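Side-chain contacts in methyltransferase domain-containing protein (Pyrococcus horikoshii, PDB 1VE3), which binds S-adenosylmethionine and probably acts as a methyltransferase, although its substrate is not known: residues A[23-26]-A[27-31]; A[14-18]-A[19-23]. One frame throughout, in Å; residues are numbered along the deposited sequence.

How the interactions relate
Both interactions use helix 19-34, and S23 belongs to each. Interaction 2, residues 14-23, covers the entry into the helix and is partly buried. Interaction 1, residues 23-31, lies farther along the helix and is mostly a surface contact, with L28 as its one buried residue. Their chemistry follows this place. In interaction 2 a serine side chain caps the helix start, and an isoleucine backbone packs on a tyrosine ring. Interaction 1 relies on carbonyls of the helix interior and one threonine hydroxyl. Each also touches S-adenosylmethionine: R24 meets the carboxylate in its own subunit's pocket, whereas Q19 meets the adenine held by the second subunit.

Interaction 1: residues A[23-26]-A[27-31]; sequences SRIE and TLEPL. With SAM (S-adenosylmethionine), chain C.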
loop_
_atom_site.group_PDB
_atom_site.type_symbol
_atom_site.label_atom_id
_atom_site.label_comp_id
_atom_site.label_asym_id
_atom_site.label_seq_id
_atom_site.Cartn_x
_atom_site.Cartn_y
_atom_site.Cartn_z
ATOM N N SER A 23 0.322 0.367 2.279
ATOM C CA SER A 23 -0.852 0.654 3.091
ATOM C C SER A 23 -0.511 0.544 4.577
ATOM O O SER A 23 -0.923 1.380 5.380
ATOM C CB SER A 23 -1.975 -0.328 2.752
ATOM O OG SER A 23 -3.065 -0.165 3.645
ATOM N N ARG A 24 0.241 -0.495 4.933
ATOM C CA ARG A 24 0.641 -0.720 6.316
ATOM C C ARG A 24 1.568 0.396 6.793
ATOM O O ARG A 24 1.416 0.913 7.901
ATOM C CB ARG A 24 1.338 -2.072 6.440
ATOM C CG ARG A 24 0.447 -3.259 6.083
ATOM C CD ARG A 24 1.270 -4.522 5.947
ATOM N NE ARG A 24 2.024 -4.772 7.159
ATOM C CZ ARG A 24 3.338 -4.951 7.211
ATOM N NH1 ARG A 24 4.078 -4.921 6.110
ATOM N NH2 ARG A 24 3.912 -5.141 8.384
ATOM N N ILE A 25 2.524 0.770 5.950
ATOM C CA ILE A 25 3.458 1.830 6.295
ATOM C C ILE A 25 2.739 3.158 6.523
ATOM O O ILE A 25 2.872 3.777 7.580
ATOM C CB ILE A 25 4.526 2.014 5.185
ATOM C CG1 ILE A 25 5.491 0.828 5.199
ATOM C CG2 ILE A 25 5.279 3.321 5.380
ATOM C CD1 ILE A 25 6.564 0.885 4.132
ATOM N N GLU A 26 1.954 3.585 5.543
ATOM C CA GLU A 26 1.255 4.857 5.646
ATOM C C GLU A 26 0.218 4.909 6.766
ATOM O O GLU A 26 -0.169 5.988 7.217
ATOM C CB GLU A 26 0.626 5.203 4.295
ATOM C CG GLU A 26 1.640 5.156 3.154
ATOM C CD GLU A 26 1.085 5.631 1.826
ATOM O OE1 GLU A 26 -0.051 5.242 1.470
ATOM O OE2 GLU A 26 1.796 6.387 1.128
ATOM N N THR A 27 -0.236 3.749 7.222
ATOM C CA THR A 27 -1.208 3.735 8.303
ATOM C C THR A 27 -0.485 3.963 9.632
ATOM O O THR A 27 -0.939 4.737 10.472
ATOM C CB THR A 27 -1.984 2.396 8.352
ATOM O OG1 THR A 27 -2.879 2.321 7.234
ATOM C CG2 THR A 27 -2.788 2.283 9.640
ATOM N N LEU A 28 0.656 3.305 9.804
ATOM C CA LEU A 28 1.430 3.428 11.036
ATOM C C LEU A 28 2.351 4.644 11.096
ATOM O O LEU A 28 2.582 5.189 12.171
ATOM C CB LEU A 28 2.256 2.156 11.269
ATOM C CG LEU A 28 1.435 0.891 11.523
ATOM C CD1 LEU A 28 2.354 -0.297 11.760
ATOM C CD2 LEU A 28 0.538 1.116 12.734
ATOM N N GLU A 29 2.870 5.061 9.946
ATOM C CA GLU A 29 3.784 6.200 9.862
ATOM C C GLU A 29 3.452 7.388 10.775
ATOM O O GLU A 29 4.277 7.799 11.590
ATOM C CB GLU A 29 3.874 6.693 8.417
ATOM C CG GLU A 29 4.920 7.769 8.210
ATOM C CD GLU A 29 4.891 8.345 6.812
ATOM O OE1 GLU A 29 4.837 7.554 5.843
ATOM O OE2 GLU A 29 4.928 9.589 6.682
ATOM N N PRO A 30 2.241 7.955 10.648
ATOM C CA PRO A 30 1.855 9.096 11.484
ATOM C C PRO A 30 1.830 8.782 12.982
ATOM O O PRO A 30 2.152 9.631 13.814
ATOM C CB PRO A 30 0.478 9.462 10.941
ATOM C CG PRO A 30 -0.065 8.138 10.507
ATOM C CD PRO A 30 1.119 7.531 9.794
ATOM N N LEU A 31 1.452 7.557 13.323
ATOM C CA LEU A 31 1.395 7.148 14.718
ATOM C C LEU A 31 2.799 6.971 15.292
ATOM O O LEU A 31 3.047 7.285 16.456
ATOM C CB LEU A 31 0.606 5.844 14.839
ATOM C CG LEU A 31 -0.790 5.869 14.210
ATOM C CD1 LEU A 31 -1.484 4.546 14.460
ATOM C CD2 LEU A 31 -1.604 7.014 14.804
HETATM N N SAM C . 8.056 -6.253 11.146
HETATM C CA SAM C . 7.764 -6.872 9.821
HETATM C C SAM C . 6.886 -5.929 9.002
HETATM O O SAM C . 7.102 -5.835 7.787
HETATM O OXT SAM C . 5.987 -5.315 9.656
HETATM C CB SAM C . 7.027 -8.151 10.061
HETATM C CG SAM C . 7.166 -9.114 8.989
HETATM S SD SAM C . 6.263 -10.692 9.258
HETATM C CE SAM C . 4.636 -10.286 9.364
HETATM C "C5'" SAM C . 6.942 -11.358 10.784
HETATM C "C4'" SAM C . 8.527 -11.663 10.820
HETATM O "O4'" SAM C . 8.889 -12.187 12.144
HETATM C "C3'" SAM C . 8.955 -12.790 9.892
HETATM O "O3'" SAM C . 9.765 -11.958 8.922
HETATM C "C2'" SAM C . 9.930 -13.688 10.572
HETATM O "O2'" SAM C . 11.088 -14.183 9.976
HETATM C "C1'" SAM C . 10.083 -12.909 11.931
HETATM N N9 SAM C . 10.370 -13.797 13.065
HETATM C C8 SAM C . 9.735 -14.942 13.545
HETATM N N7 SAM C . 10.307 -15.460 14.604
HETATM C C5 SAM C . 11.365 -14.639 14.849
HETATM C C6 SAM C . 12.422 -14.613 15.860
HETATM N N6 SAM C . 12.510 -15.535 16.834
HETATM N N1 SAM C . 13.393 -13.589 15.823
HETATM C C2 SAM C . 13.336 -12.630 14.844
HETATM N N3 SAM C . 12.399 -12.563 13.858
HETATM C C4 SAM C . 11.429 -13.596 13.906
#
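T27 turns its hydroxyl back onto the carbonyl of S23, one helical turn earlier. OG1 donates to S23 O at 2.9 Å. OG1 is anti to the carbonyl carbon (chi1 -71°), which sets it beside its own backbone N and within reach of that oxygen. The T27 N-H is poorly served, with only weak bonds to S23 O and R24 O. The next two N-H groups are better served. L28 N donates to R24 O at 3.1 Å. E29 N meets I25 O at 2.7 Å, almost head-on. P30 has no N-H, so E26 O faces P30 CD at 3.3 Å. The helix kinks at P30 and L31, where neither N bonds to the carbonyl four residues back. R24 bends at chi3 (56°) and carries its guanidinium to the S-adenosylmethionine carboxylate. NH2 bonds to OXT near the guanidinium plane, but the modelled length of 2.4 Å is very short and doubtful. D111 forms a salt bridge with the same NH2. E29 OE2 is satisfied by the hydroxyl of Y59. I25 and E29 pack on L55 of helix 51-58, and L28 rests on I110 of strand 104-110. T27 and L31 touch V215 of strand 207-215.

Interaction 2: residues A[14-18]-A[19-23]; sequences TDINS and QEYRS. With SAM (S-adenosylmethionine), chain B.
The Y21 ring carries I16 CA over one face, and T14 N lies at its edge, in plane. Its setting is the N-cap of helix 19-34, with S18 as the cap. I16 CA is 3.9 Å from the ring centroid, 17° off the normal, a CH-pi contact. I16 CG1 covers the same face farther out, 3.9 Å from Y21 CZ. The R22 guanidinium has N17 O over one face and I16 O at its edge. N17 OD1 comes within 3.5 Å of R22 NH2, with the amide and guanidinium planes 78° apart. A type I beta turn from D15 to S18 leads into the helix. An Asx turn fits inside that loop: N17 N donates to D15 OD1 from above the carboxylate plane. With chi1 at 70°, S18 OG sits between the backbone N and the carbonyl carbon, facing the first helical turn. There it accepts from Y21 N at 3.1 Å. The same hydroxyl donates to D15 O, which also takes S18 N, so turn and helix start are tied through one serine. Y21 OH bonds to G51 N, and R24 makes a cation-pi contact with the ring. The helix start faces the second subunit. E20 OE2 makes a salt bridge with R95 and Q19 NE2 donates to H115 O, both of that subunit. Q19 OE1 accepts from N6 of the second subunit's S-adenosylmethionine at 3.0 Å.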
loop_
_atom_site.group_PDB
_atom_site.type_symbol
_atom_site.label_atom_id
_atom_site.label_comp_id
_atom_site.label_asym_id
_atom_site.label_seq_id
_atom_site.Cartn_x
_atom_site.Cartn_y
_atom_site.Cartn_z
ATOM N N THR A 14 6.380 -8.922 2.344
ATOM C CA THR A 14 7.593 -9.202 1.587
ATOM C C THR A 14 7.878 -8.300 0.397
ATOM O O THR A 14 9.012 -8.240 -0.058
ATOM C CB THR A 14 7.607 -10.666 1.109
ATOM O OG1 THR A 14 6.404 -10.944 0.378
ATOM C CG2 THR A 14 7.692 -11.603 2.304
ATOM N N ASP A 15 6.867 -7.586 -0.090
ATOM C CA ASP A 15 7.051 -6.697 -1.236
ATOM C C ASP A 15 6.846 -5.239 -0.839
ATOM O O ASP A 15 5.740 -4.703 -0.931
ATOM C CB ASP A 15 6.077 -7.076 -2.357
ATOM C CG ASP A 15 6.286 -6.252 -3.615
ATOM O OD1 ASP A 15 7.104 -5.309 -3.596
ATOM O OD2 ASP A 15 5.621 -6.553 -4.624
ATOM N N ILE A 16 7.936 -4.603 -0.416
ATOM C CA ILE A 16 7.924 -3.215 0.038
ATOM C C ILE A 16 7.269 -2.230 -0.918
ATOM O O ILE A 16 6.806 -1.179 -0.489
ATOM C CB ILE A 16 9.365 -2.720 0.357
ATOM C CG1 ILE A 16 9.948 -3.536 1.517
ATOM C CG2 ILE A 16 9.347 -1.248 0.745
ATOM C CD1 ILE A 16 11.378 -3.160 1.882
ATOM N N ASN A 17 7.215 -2.555 -2.205
ATOM C CA ASN A 17 6.588 -1.642 -3.162
ATOM C C ASN A 17 5.141 -1.993 -3.516
ATOM O O ASN A 17 4.504 -1.291 -4.303
ATOM C CB ASN A 17 7.424 -1.547 -4.437
ATOM C CG ASN A 17 8.733 -0.816 -4.214
ATOM O OD1 ASN A 17 8.748 0.320 -3.737
ATOM N ND2 ASN A 17 9.841 -1.465 -4.559
ATOM N N SER A 18 4.614 -3.068 -2.932
ATOM C CA SER A 18 3.234 -3.452 -3.198
ATOM C C SER A 18 2.295 -2.476 -2.504
ATOM O O SER A 18 2.687 -1.787 -1.555
ATOM C CB SER A 18 2.949 -4.861 -2.678
ATOM O OG SER A 18 2.943 -4.901 -1.259
ATOM N N GLN A 19 1.054 -2.416 -2.982
ATOM C CA GLN A 19 0.062 -1.535 -2.384
ATOM C C GLN A 19 -0.248 -2.036 -0.969
ATOM O O GLN A 19 -0.499 -1.240 -0.065
ATOM C CB GLN A 19 -1.222 -1.507 -3.228
ATOM C CG GLN A 19 -1.043 -0.965 -4.651
ATOM C CD GLN A 19 -2.355 -0.861 -5.430
ATOM O OE1 GLN A 19 -3.386 -1.403 -5.026
ATOM N NE2 GLN A 19 -2.310 -0.171 -6.561
ATOM N N GLU A 20 -0.217 -3.354 -0.782
ATOM C CA GLU A 20 -0.500 -3.947 0.527
ATOM C C GLU A 20 0.481 -3.452 1.589
ATOM O O GLU A 20 0.073 -2.984 2.655
ATOM C CB GLU A 20 -0.430 -5.481 0.467
ATOM C CG GLU A 20 -1.595 -6.168 -0.248
ATOM C CD GLU A 20 -1.559 -5.997 -1.762
ATOM O OE1 GLU A 20 -0.512 -5.564 -2.289
ATOM O OE2 GLU A 20 -2.577 -6.313 -2.426
ATOM N N TYR A 21 1.773 -3.552 1.282
ATOM C CA TYR A 21 2.836 -3.135 2.189
ATOM C C TYR A 21 2.811 -1.622 2.440
ATOM O O TYR A 21 2.957 -1.170 3.581
ATOM C CB TYR A 21 4.187 -3.554 1.599
ATOM C CG TYR A 21 5.298 -3.823 2.598
ATOM C CD1 TYR A 21 5.794 -2.813 3.421
ATOM C CD2 TYR A 21 5.890 -5.084 2.677
ATOM C CE1 TYR A 21 6.867 -3.051 4.296
ATOM C CE2 TYR A 21 6.956 -5.335 3.544
ATOM C CZ TYR A 21 7.440 -4.315 4.349
ATOM O OH TYR A 21 8.502 -4.561 5.193
ATOM N N ARG A 22 2.627 -0.841 1.377
ATOM C CA ARG A 22 2.594 0.615 1.500
ATOM C C ARG A 22 1.452 1.052 2.402
ATOM O O ARG A 22 1.595 1.988 3.188
ATOM C CB ARG A 22 2.451 1.271 0.126
ATOM C CG ARG A 22 3.684 1.127 -0.751
ATOM C CD ARG A 22 3.520 1.870 -2.075
ATOM N NE ARG A 22 4.784 1.935 -2.805
ATOM C CZ ARG A 22 4.973 2.625 -3.926
ATOM N NH1 ARG A 22 3.976 3.319 -4.459
ATOM N NH2 ARG A 22 6.165 2.624 -4.510
ATOM N N SER A 23 0.322 0.367 2.279
ATOM C CA SER A 23 -0.852 0.654 3.091
ATOM C C SER A 23 -0.511 0.544 4.577
ATOM O O SER A 23 -0.923 1.380 5.380
ATOM C CB SER A 23 -1.975 -0.328 2.752
ATOM O OG SER A 23 -3.065 -0.165 3.645
HETATM N N SAM B . -8.985 8.576 -12.540
HETATM C CA SAM B . -8.847 9.581 -11.446
HETATM C C SAM B . -8.909 10.987 -12.036
HETATM O O SAM B . -9.513 11.863 -11.403
HETATM O OXT SAM B . -8.316 11.138 -13.150
HETATM C CB SAM B . -7.517 9.376 -10.796
HETATM C CG SAM B . -7.458 9.844 -9.427
HETATM S SD SAM B . -5.829 9.609 -8.608
HETATM C CE SAM B . -4.726 10.509 -9.498
HETATM C "C5'" SAM B . -5.534 7.836 -8.671
HETATM C "C4'" SAM B . -6.614 6.877 -7.948
HETATM O "O4'" SAM B . -6.205 5.476 -8.118
HETATM C "C3'" SAM B . -6.651 7.029 -6.436
HETATM O "O3'" SAM B . -8.034 7.630 -6.325
HETATM C "C2'" SAM B . -6.733 5.694 -5.777
HETATM O "O2'" SAM B . -7.575 5.400 -4.706
HETATM C "C1'" SAM B . -6.836 4.787 -7.059
HETATM N N9 SAM B . -6.237 3.461 -6.863
HETATM C C8 SAM B . -4.981 3.054 -6.412
HETATM N N7 SAM B . -4.826 1.753 -6.381
HETATM C C5 SAM B . -6.015 1.262 -6.824
HETATM C C6 SAM B . -6.544 -0.084 -7.043
HETATM N N6 SAM B . -5.821 -1.190 -6.800
HETATM N N1 SAM B . -7.861 -0.242 -7.525
HETATM C C2 SAM B . -8.631 0.864 -7.784
HETATM N N3 SAM B . -8.237 2.156 -7.615
HETATM C C4 SAM B . -6.913 2.303 -7.131
#